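Local coordinates for glucose-binding protein (PDB 2B3F) that binds glucose and galactose and probably hands them to a membrane transport system for sugar uptake in Thermus thermophilus, at residues A[66-74]-A[348-357]; A[120-128]-A[258-267]. All blocks are in the same frame, centred on the assembly; numbering follows the deposited sequence.

Contact 1 lies at the sugar pocket, whereas contact 2 belongs to a sheet away from it. Along the chain the order is 66-74, 120-128, 258-267, 348-357, so contact 2 is completed before contact 1 closes. Contact 1 starts at the end of strand 62-66 of the large mixed sheet, where H66 and H348 reach the galactose, and continues into the starts of helices 69-76 and 354-370. Contact 2 pairs two strands of a separate four-stranded sheet. Their centres are about 27 Å apart, on opposite sides of the chain's centre, yet H171 of helix 166-190 bonds to both H348 and the backbone of S121, linking the sugar site to the approach of the second sheet.

Contact 1: A[66-74]-A[348-357]; sequences HAGMELIGT and HGAVAPESFM. With GAL (beta-D-galactopyranose), chain G.
H66 and H348 meet with their rings steeply turned, the planes 83° apart, and each reaches the same galactose. The backbone O of H348 sits over one face of the H66 imidazole, 3.0 Å from H66 CG and offset toward the rim. On that same face H348 CB makes a CH-pi contact, 4.2 Å from the centroid of the H66 ring. H66 NE2 donates to O2 of the sugar at 2.8 Å, while H348 ND1 and sugar O1 are bonded at 2.7 Å. The other nitrogen of H66, ND1, donates to E70 OE1 at 2.6 Å; the oxygen lies in the ring plane and is met on its syn side, somewhat out of the carboxylate plane. With CG anti to its own backbone N (chi1 174°), E70 extends back along its segment, and its OE2 also accepts from the backbone N of H66, so the carboxylate fixes the rotation of the imidazole. This is a second-shell arrangement for a carbohydrate pocket of the periplasmic binding protein fold: the acid positions the histidine, which holds the sugar together with W8, D278 and others. Bonds from both H66 nitrogens suggest that the ring may be cationic. E70 and E354 bring like charges near one another, probably eased by R47, which forms salt bridges with both. T74 OG1 donates to E354 OE1 at 2.7 Å, arriving from above the carboxylate plane, and one water joins that hydroxyl to M69 O and E354 N. The M357 methyl CE lies 3.5 Å from E70 OE1, the two side chains crossing at about a right angle. At the start of helix 69-76, M69 N and E70 N bond to A350 O and G349 O. G349, at positive phi, leaves no room for a CB, which would collide with E70 OE1 and H66 CB.

Contact 2: A[120-128]-A[258-267]; sequences RSNVMWYLP and GTDFAWAPSP
M124 and A264 form a hydrogen-bonded antiparallel pair, M124 N donating to A264 O at 2.8 Å and A264 N returning a bond to M124 O. The M124 chain, extended to SD and bent only at its last torsion, lays its CE methyl 4.2 Å from A264 CB. The side chain crosses that of P267 at about a right angle, M124 SD lying 3.9 Å from P267 CD. Two residues on, Y126 pairs with A262 in the same way. A262 CB meets two neighbouring groups of the other segment: P128 CG lies 3.5 Å away, tighter than usual for carbons, and Y126 CE1 is equally near. The Y126 ring gets there because its CG stands between the backbone N and the carbonyl carbon (chi1 60°), which turns one face of the ring over the A262 carbonyl. A glycine in place of Y126 would probably leave A262 CB without its aromatic cover and open a gap over the strand. On the other side of the sheet, W125 and W263 cross obliquely, W125 CZ3 meeting W263 CB at 3.7 Å, while W125 NE1 is held by M241 O. The whole is an antiparallel ribbon at the margin of a mixed four-stranded sheet, strand 262-265 forming its edge and 123-126 lying between it and strand 238-240.

Contact 1: A[66-74]-A[348-357]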
loop_
_atom_site.group_PDB
_atom_site.type_symbol
_atom_site.label_atom_id
_atom_site.label_comp_id
_atom_site.label_asym_id
_atom_site.label_seq_id
_atom_site.Cartn_x
_atom_site.Cartn_y
_atom_site.Cartn_z
ATOM N N HIS A 66 3.666 8.101 2.031
ATOM C CA HIS A 66 2.830 7.800 0.911
ATOM C C HIS A 66 2.474 9.028 0.093
ATOM O O HIS A 66 2.031 10.037 0.626
ATOM C CB HIS A 66 1.527 7.132 1.360
ATOM C CG HIS A 66 1.715 5.723 1.819
ATOM N ND1 HIS A 66 1.239 5.271 3.027
ATOM C CD2 HIS A 66 2.322 4.669 1.232
ATOM C CE1 HIS A 66 1.532 3.990 3.159
ATOM N NE2 HIS A 66 2.183 3.595 2.082
ATOM N N ALA A 67 2.593 8.887 -1.217
ATOM C CA ALA A 67 2.142 9.952 -2.123
ATOM C C ALA A 67 0.631 10.127 -1.995
ATOM O O ALA A 67 -0.118 9.141 -1.915
ATOM C CB ALA A 67 2.509 9.618 -3.551
ATOM N N GLY A 68 0.195 11.379 -1.995
ATOM C CA GLY A 68 -1.224 11.716 -1.943
ATOM C C GLY A 68 -1.568 12.433 -0.652
ATOM O O GLY A 68 -0.746 13.156 -0.092
ATOM N N MET A 69 -2.794 12.207 -0.164
ATOM C CA MET A 69 -3.300 12.951 0.979
ATOM C C MET A 69 -2.563 12.674 2.261
ATOM O O MET A 69 -2.520 13.531 3.116
ATOM C CB MET A 69 -4.792 12.718 1.154
ATOM C CG MET A 69 -5.605 13.325 0.049
ATOM S SD MET A 69 -5.344 15.118 -0.063
ATOM C CE MET A 69 -6.212 15.491 -1.580
ATOM N N GLU A 70 -1.951 11.496 2.403
ATOM C CA GLU A 70 -1.136 11.231 3.597
ATOM C C GLU A 70 -0.002 12.249 3.691
ATOM O O GLU A 70 0.217 12.862 4.733
ATOM C CB GLU A 70 -0.581 9.796 3.571
ATOM C CG GLU A 70 0.398 9.456 4.693
ATOM C CD GLU A 70 0.956 8.052 4.579
ATOM O OE1 GLU A 70 0.069 7.158 4.445
ATOM O OE2 GLU A 70 2.242 7.846 4.601
ATOM N N LEU A 71 0.745 12.381 2.597
ATOM C CA LEU A 71 1.842 13.353 2.522
ATOM C C LEU A 71 1.333 14.775 2.751
ATOM O O LEU A 71 1.851 15.519 3.585
ATOM C CB LEU A 71 2.476 13.275 1.137
ATOM C CG LEU A 71 3.489 14.342 0.702
ATOM C CD1 LEU A 71 4.754 14.280 1.534
ATOM C CD2 LEU A 71 3.784 14.127 -0.767
ATOM N N ILE A 72 0.330 15.153 1.971
ATOM C CA ILE A 72 -0.092 16.551 1.937
ATOM C C ILE A 72 -0.709 16.996 3.260
ATOM O O ILE A 72 -0.347 18.034 3.808
ATOM C CB ILE A 72 -1.063 16.815 0.763
ATOM C CG1 ILE A 72 -0.388 16.541 -0.594
ATOM C CG2 ILE A 72 -1.588 18.250 0.801
ATOM C CD1 ILE A 72 0.972 17.146 -0.798
ATOM N N GLY A 73 -1.604 16.176 3.797
ATOM C CA GLY A 73 -2.428 16.578 4.926
ATOM C C GLY A 73 -1.736 16.553 6.267
ATOM O O GLY A 73 -2.331 16.981 7.268
ATOM N N THR A 74 -0.502 16.048 6.317
ATOM C CA THR A 74 0.233 16.018 7.587
ATOM C C THR A 74 1.415 16.996 7.597
ATOM O O THR A 74 1.255 18.108 8.105
ATOM C CB THR A 74 0.609 14.587 7.971
ATOM O OG1 THR A 74 -0.603 13.802 8.030
ATOM C CG2 THR A 74 1.282 14.554 9.340
ATOM N N HIS A 348 -3.346 2.992 2.289
ATOM C CA HIS A 348 -1.956 3.303 1.961
ATOM C C HIS A 348 -1.798 4.739 1.407
ATOM O O HIS A 348 -0.904 4.994 0.599
ATOM C CB HIS A 348 -1.391 2.222 1.061
ATOM C CG HIS A 348 -1.558 0.852 1.655
ATOM N ND1 HIS A 348 -0.760 0.394 2.679
ATOM C CD2 HIS A 348 -2.483 -0.105 1.425
ATOM C CE1 HIS A 348 -1.184 -0.806 3.046
ATOM N NE2 HIS A 348 -2.234 -1.129 2.308
ATOM N N GLY A 349 -2.668 5.641 1.865
ATOM C CA GLY A 349 -2.363 7.071 1.892
ATOM C C GLY A 349 -2.654 7.935 0.688
ATOM O O GLY A 349 -2.395 9.144 0.730
ATOM N N ALA A 350 -3.189 7.353 -0.375
ATOM C CA ALA A 350 -3.380 8.137 -1.592
ATOM C C ALA A 350 -4.555 9.109 -1.496
ATOM O O ALA A 350 -4.402 10.298 -1.880
ATOM C CB ALA A 350 -3.520 7.248 -2.788
ATOM N N VAL A 351 -5.700 8.641 -0.971
ATOM C CA VAL A 351 -6.988 9.344 -1.166
ATOM C C VAL A 351 -7.534 10.132 0.026
ATOM O O VAL A 351 -8.365 11.042 -0.163
ATOM C CB VAL A 351 -8.081 8.386 -1.690
ATOM C CG1 VAL A 351 -7.688 7.816 -3.043
ATOM C CG2 VAL A 351 -8.343 7.253 -0.722
ATOM N N ALA A 352 -7.075 9.806 1.239
ATOM C CA ALA A 352 -7.585 10.441 2.449
ATOM C C ALA A 352 -6.459 10.879 3.361
ATOM O O ALA A 352 -5.440 10.204 3.484
ATOM C CB ALA A 352 -8.491 9.471 3.212
ATOM N N PRO A 353 -6.670 11.987 4.078
ATOM C CA PRO A 353 -5.645 12.425 5.010
ATOM C C PRO A 353 -5.504 11.497 6.202
ATOM O O PRO A 353 -6.423 10.735 6.493
ATOM C CB PRO A 353 -6.150 13.791 5.458
ATOM C CG PRO A 353 -7.606 13.715 5.302
ATOM C CD PRO A 353 -7.855 12.852 4.103
ATOM N N GLU A 354 -4.366 11.576 6.882
ATOM C CA GLU A 354 -4.120 10.762 8.076
ATOM C C GLU A 354 -5.189 10.934 9.167
ATOM O O GLU A 354 -5.470 9.994 9.913
ATOM C CB GLU A 354 -2.717 11.042 8.632
ATOM C CG GLU A 354 -1.609 10.493 7.703
ATOM C CD GLU A 354 -0.221 10.429 8.339
ATOM O OE1 GLU A 354 0.152 11.401 9.038
ATOM O OE2 GLU A 354 0.496 9.394 8.127
ATOM N N SER A 355 -5.782 12.122 9.248
ATOM C CA SER A 355 -6.863 12.401 10.207
ATOM C C SER A 355 -7.995 11.383 10.059
ATOM O O SER A 355 -8.538 10.887 11.049
ATOM C CB SER A 355 -7.404 13.811 9.985
ATOM O OG SER A 355 -7.917 13.985 8.684
ATOM N N PHE A 356 -8.325 11.057 8.809
ATOM C CA PHE A 356 -9.332 10.051 8.527
ATOM C C PHE A 356 -8.740 8.634 8.607
ATOM O O PHE A 356 -9.321 7.752 9.246
ATOM C CB PHE A 356 -9.930 10.285 7.138
ATOM C CG PHE A 356 -11.038 9.340 6.807
ATOM C CD1 PHE A 356 -12.356 9.658 7.088
ATOM C CD2 PHE A 356 -10.760 8.103 6.253
ATOM C CE1 PHE A 356 -13.370 8.775 6.782
ATOM C CE2 PHE A 356 -11.778 7.208 5.969
ATOM C CZ PHE A 356 -13.085 7.547 6.258
ATOM N N MET A 357 -7.605 8.400 7.946
ATOM C CA MET A 357 -6.961 7.069 7.956
ATOM C C MET A 357 -6.790 6.502 9.358
ATOM O O MET A 357 -7.039 5.318 9.602
ATOM C CB MET A 357 -5.575 7.097 7.311
ATOM C CG MET A 357 -5.558 7.465 5.846
ATOM S SD MET A 357 -3.867 7.798 5.256
ATOM C CE MET A 357 -3.122 6.191 5.517
HETATM C C1 GAL G . 2.524 -0.111 2.751
HETATM C C2 GAL G . 3.844 0.367 2.131
HETATM C C3 GAL G . 4.642 -0.783 1.533
HETATM C C4 GAL G . 4.813 -1.920 2.542
HETATM C C5 GAL G . 3.433 -2.237 3.170
HETATM C C6 GAL G . 3.451 -3.355 4.225
HETATM O O1 GAL G . 1.836 0.942 3.355
HETATM O O2 GAL G . 3.560 1.381 1.154
HETATM O O3 GAL G . 5.919 -0.325 1.115
HETATM O O4 GAL G . 5.757 -1.501 3.492
HETATM O O5 GAL G . 2.843 -1.095 3.742
HETATM O O6 GAL G . 4.064 -2.913 5.400
HETATM O O HOH W 1 0.111 6.312 -1.854
HETATM O O HOH W 2 -2.398 13.560 6.042
HETATM O O HOH W 3 -4.427 14.723 8.499
#

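Contact 2: A[120-128]-A[258-267]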
loop_
_atom_site.group_PDB
_atom_site.type_symbol
_atom_site.label_atom_id
_atom_site.label_comp_id
_atom_site.label_asym_id
_atom_site.label_seq_id
_atom_site.Cartn_x
_atom_site.Cartn_y
_atom_site.Cartn_z
ATOM N N ARG A 120 0.433 -2.042 -5.843
ATOM C CA ARG A 120 -0.978 -2.297 -6.095
ATOM C C ARG A 120 -1.597 -2.909 -4.838
ATOM O O ARG A 120 -1.045 -3.875 -4.282
ATOM C CB ARG A 120 -1.125 -3.304 -7.221
ATOM C CG ARG A 120 -2.547 -3.477 -7.671
ATOM C CD ARG A 120 -2.622 -4.315 -8.914
ATOM N NE ARG A 120 -3.972 -4.369 -9.433
ATOM C CZ ARG A 120 -4.290 -4.937 -10.589
ATOM N NH1 ARG A 120 -3.356 -5.498 -11.319
ATOM N NH2 ARG A 120 -5.534 -4.924 -11.020
ATOM N N SER A 121 -2.738 -2.367 -4.437
ATOM C CA SER A 121 -3.449 -2.831 -3.262
ATOM C C SER A 121 -4.334 -4.050 -3.560
ATOM O O SER A 121 -4.370 -5.002 -2.762
ATOM C CB SER A 121 -4.304 -1.703 -2.678
ATOM O OG SER A 121 -5.113 -2.201 -1.617
ATOM N N ASN A 122 -5.051 -4.018 -4.683
ATOM C CA ASN A 122 -6.128 -4.983 -4.943
ATOM C C ASN A 122 -5.648 -6.241 -5.676
ATOM O O ASN A 122 -6.012 -6.462 -6.856
ATOM C CB ASN A 122 -7.293 -4.305 -5.682
ATOM C CG ASN A 122 -6.897 -3.723 -7.062
ATOM O OD1 ASN A 122 -5.827 -3.135 -7.232
ATOM N ND2 ASN A 122 -7.771 -3.910 -8.045
ATOM N N VAL A 123 -4.843 -7.056 -4.984
ATOM C CA VAL A 123 -4.395 -8.322 -5.533
ATOM C C VAL A 123 -4.809 -9.476 -4.628
ATOM O O VAL A 123 -4.701 -9.402 -3.395
ATOM C CB VAL A 123 -2.855 -8.369 -5.764
ATOM C CG1 VAL A 123 -2.474 -9.631 -6.534
ATOM C CG2 VAL A 123 -2.391 -7.093 -6.514
ATOM N N MET A 124 -5.274 -10.546 -5.274
ATOM C CA MET A 124 -5.636 -11.781 -4.609
ATOM C C MET A 124 -4.578 -12.821 -4.959
ATOM O O MET A 124 -4.305 -13.073 -6.154
ATOM C CB MET A 124 -7.025 -12.269 -5.073
ATOM C CG MET A 124 -7.468 -13.600 -4.437
ATOM S SD MET A 124 -9.107 -14.117 -5.020
ATOM C CE MET A 124 -8.842 -14.352 -6.778
ATOM N N TRP A 125 -3.984 -13.411 -3.923
ATOM C CA TRP A 125 -2.914 -14.401 -4.034
ATOM C C TRP A 125 -3.454 -15.797 -3.727
ATOM O O TRP A 125 -4.280 -15.958 -2.844
ATOM C CB TRP A 125 -1.774 -14.084 -3.066
ATOM C CG TRP A 125 -1.373 -12.652 -3.158
ATOM C CD1 TRP A 125 -1.812 -11.629 -2.376
ATOM C CD2 TRP A 125 -0.480 -12.068 -4.115
ATOM N NE1 TRP A 125 -1.257 -10.444 -2.784
ATOM C CE2 TRP A 125 -0.429 -10.681 -3.845
ATOM C CE3 TRP A 125 0.282 -12.583 -5.182
ATOM C CZ2 TRP A 125 0.334 -9.802 -4.599
ATOM C CZ3 TRP A 125 1.037 -11.712 -5.919
ATOM C CH2 TRP A 125 1.066 -10.336 -5.627
ATOM N N TYR A 126 -2.970 -16.786 -4.466
ATOM C CA TYR A 126 -3.377 -18.167 -4.281
ATOM C C TYR A 126 -2.289 -19.062 -4.860
ATOM O O TYR A 126 -1.357 -18.579 -5.507
ATOM C CB TYR A 126 -4.718 -18.421 -4.977
ATOM C CG TYR A 126 -4.711 -18.167 -6.478
ATOM C CD1 TYR A 126 -4.372 -19.178 -7.372
ATOM C CD2 TYR A 126 -5.033 -16.913 -7.004
ATOM C CE1 TYR A 126 -4.358 -18.954 -8.746
ATOM C CE2 TYR A 126 -5.027 -16.684 -8.370
ATOM C CZ TYR A 126 -4.687 -17.707 -9.236
ATOM O OH TYR A 126 -4.681 -17.471 -10.596
ATOM N N LEU A 127 -2.424 -20.367 -4.628
ATOM C CA LEU A 127 -1.455 -21.351 -5.100
ATOM C C LEU A 127 -2.167 -22.182 -6.145
ATOM O O LEU A 127 -3.121 -22.888 -5.805
ATOM C CB LEU A 127 -1.031 -22.260 -3.949
ATOM C CG LEU A 127 0.281 -21.974 -3.217
ATOM C CD1 LEU A 127 0.449 -20.496 -2.885
ATOM C CD2 LEU A 127 0.401 -22.851 -1.983
ATOM N N PRO A 128 -1.759 -22.076 -7.423
ATOM C CA PRO A 128 -2.444 -22.888 -8.437
ATOM C C PRO A 128 -2.498 -24.409 -8.156
ATOM O O PRO A 128 -3.529 -25.020 -8.418
ATOM C CB PRO A 128 -1.663 -22.590 -9.721
ATOM C CG PRO A 128 -1.039 -21.289 -9.507
ATOM C CD PRO A 128 -0.745 -21.200 -8.022
ATOM N N GLY A 258 4.019 -17.617 -10.644
ATOM C CA GLY A 258 3.211 -18.219 -11.699
ATOM C C GLY A 258 2.956 -19.704 -11.514
ATOM O O GLY A 258 1.883 -20.194 -11.863
ATOM N N THR A 259 3.935 -20.415 -10.967
ATOM C CA THR A 259 3.813 -21.840 -10.711
ATOM C C THR A 259 3.675 -22.160 -9.224
ATOM O O THR A 259 2.764 -22.886 -8.854
ATOM C CB THR A 259 4.995 -22.630 -11.328
ATOM O OG1 THR A 259 6.245 -22.055 -10.935
ATOM C CG2 THR A 259 4.900 -22.601 -12.844
ATOM N N ASP A 260 4.563 -21.633 -8.376
ATOM C CA ASP A 260 4.464 -21.875 -6.920
ATOM C C ASP A 260 3.404 -20.986 -6.256
ATOM O O ASP A 260 2.924 -21.302 -5.170
ATOM C CB ASP A 260 5.795 -21.648 -6.211
ATOM C CG ASP A 260 6.857 -22.676 -6.581
ATOM O OD1 ASP A 260 6.482 -23.803 -6.964
ATOM O OD2 ASP A 260 8.062 -22.356 -6.456
ATOM N N PHE A 261 3.096 -19.852 -6.876
ATOM C CA PHE A 261 1.983 -18.997 -6.474
ATOM C C PHE A 261 1.506 -18.235 -7.687
ATOM O O PHE A 261 2.226 -18.139 -8.684
ATOM C CB PHE A 261 2.380 -18.019 -5.346
ATOM C CG PHE A 261 3.332 -16.915 -5.770
ATOM C CD1 PHE A 261 2.846 -15.681 -6.185
ATOM C CD2 PHE A 261 4.715 -17.102 -5.727
ATOM C CE1 PHE A 261 3.710 -14.654 -6.580
ATOM C CE2 PHE A 261 5.590 -16.074 -6.104
ATOM C CZ PHE A 261 5.071 -14.849 -6.541
ATOM N N ALA A 262 0.299 -17.698 -7.599
ATOM C CA ALA A 262 -0.280 -16.925 -8.681
ATOM C C ALA A 262 -1.108 -15.773 -8.122
ATOM O O ALA A 262 -1.235 -15.631 -6.908
ATOM C CB ALA A 262 -1.122 -17.816 -9.586
ATOM N N TRP A 263 -1.656 -14.959 -9.017
ATOM C CA TRP A 263 -2.330 -13.729 -8.642
ATOM C C TRP A 263 -3.451 -13.386 -9.606
ATOM O O TRP A 263 -3.434 -13.776 -10.778
ATOM C CB TRP A 263 -1.330 -12.565 -8.594
ATOM C CG TRP A 263 -0.602 -12.395 -9.883
ATOM C CD1 TRP A 263 -0.954 -11.589 -10.916
ATOM C CD2 TRP A 263 0.596 -13.070 -10.283
ATOM N NE1 TRP A 263 -0.038 -11.704 -11.946
ATOM C CE2 TRP A 263 0.920 -12.614 -11.583
ATOM C CE3 TRP A 263 1.441 -13.995 -9.661
ATOM C CZ2 TRP A 263 2.050 -13.069 -12.273
ATOM C CZ3 TRP A 263 2.564 -14.449 -10.346
ATOM C CH2 TRP A 263 2.854 -13.985 -11.640
ATOM N N ALA A 264 -4.438 -12.664 -9.099
ATOM C CA ALA A 264 -5.472 -12.038 -9.912
ATOM C C ALA A 264 -5.892 -10.746 -9.230
ATOM O O ALA A 264 -5.634 -10.573 -8.027
ATOM C CB ALA A 264 -6.667 -12.947 -10.062
ATOM N N PRO A 265 -6.555 -9.846 -9.973
ATOM C CA PRO A 265 -7.147 -8.694 -9.305
ATOM C C PRO A 265 -8.121 -9.166 -8.223
ATOM O O PRO A 265 -8.665 -10.288 -8.318
ATOM C CB PRO A 265 -7.888 -7.976 -10.429
ATOM C CG PRO A 265 -7.133 -8.352 -11.665
ATOM C CD PRO A 265 -6.805 -9.811 -11.426
ATOM N N SER A 266 -8.323 -8.356 -7.191
ATOM C CA SER A 266 -9.287 -8.712 -6.182
ATOM C C SER A 266 -10.617 -8.914 -6.908
ATOM O O SER A 266 -10.937 -8.172 -7.836
ATOM C CB SER A 266 -9.410 -7.625 -5.116
ATOM O OG SER A 266 -8.180 -7.449 -4.445
ATOM N N PRO A 267 -11.399 -9.915 -6.474
ATOM C CA PRO A 267 -12.699 -10.154 -7.093
ATOM C C PRO A 267 -13.496 -8.869 -7.335
ATOM O O PRO A 267 -13.599 -8.006 -6.455
ATOM C CB PRO A 267 -13.379 -11.081 -6.081
ATOM C CG PRO A 267 -12.291 -11.820 -5.455
ATOM C CD PRO A 267 -11.151 -10.847 -5.357
#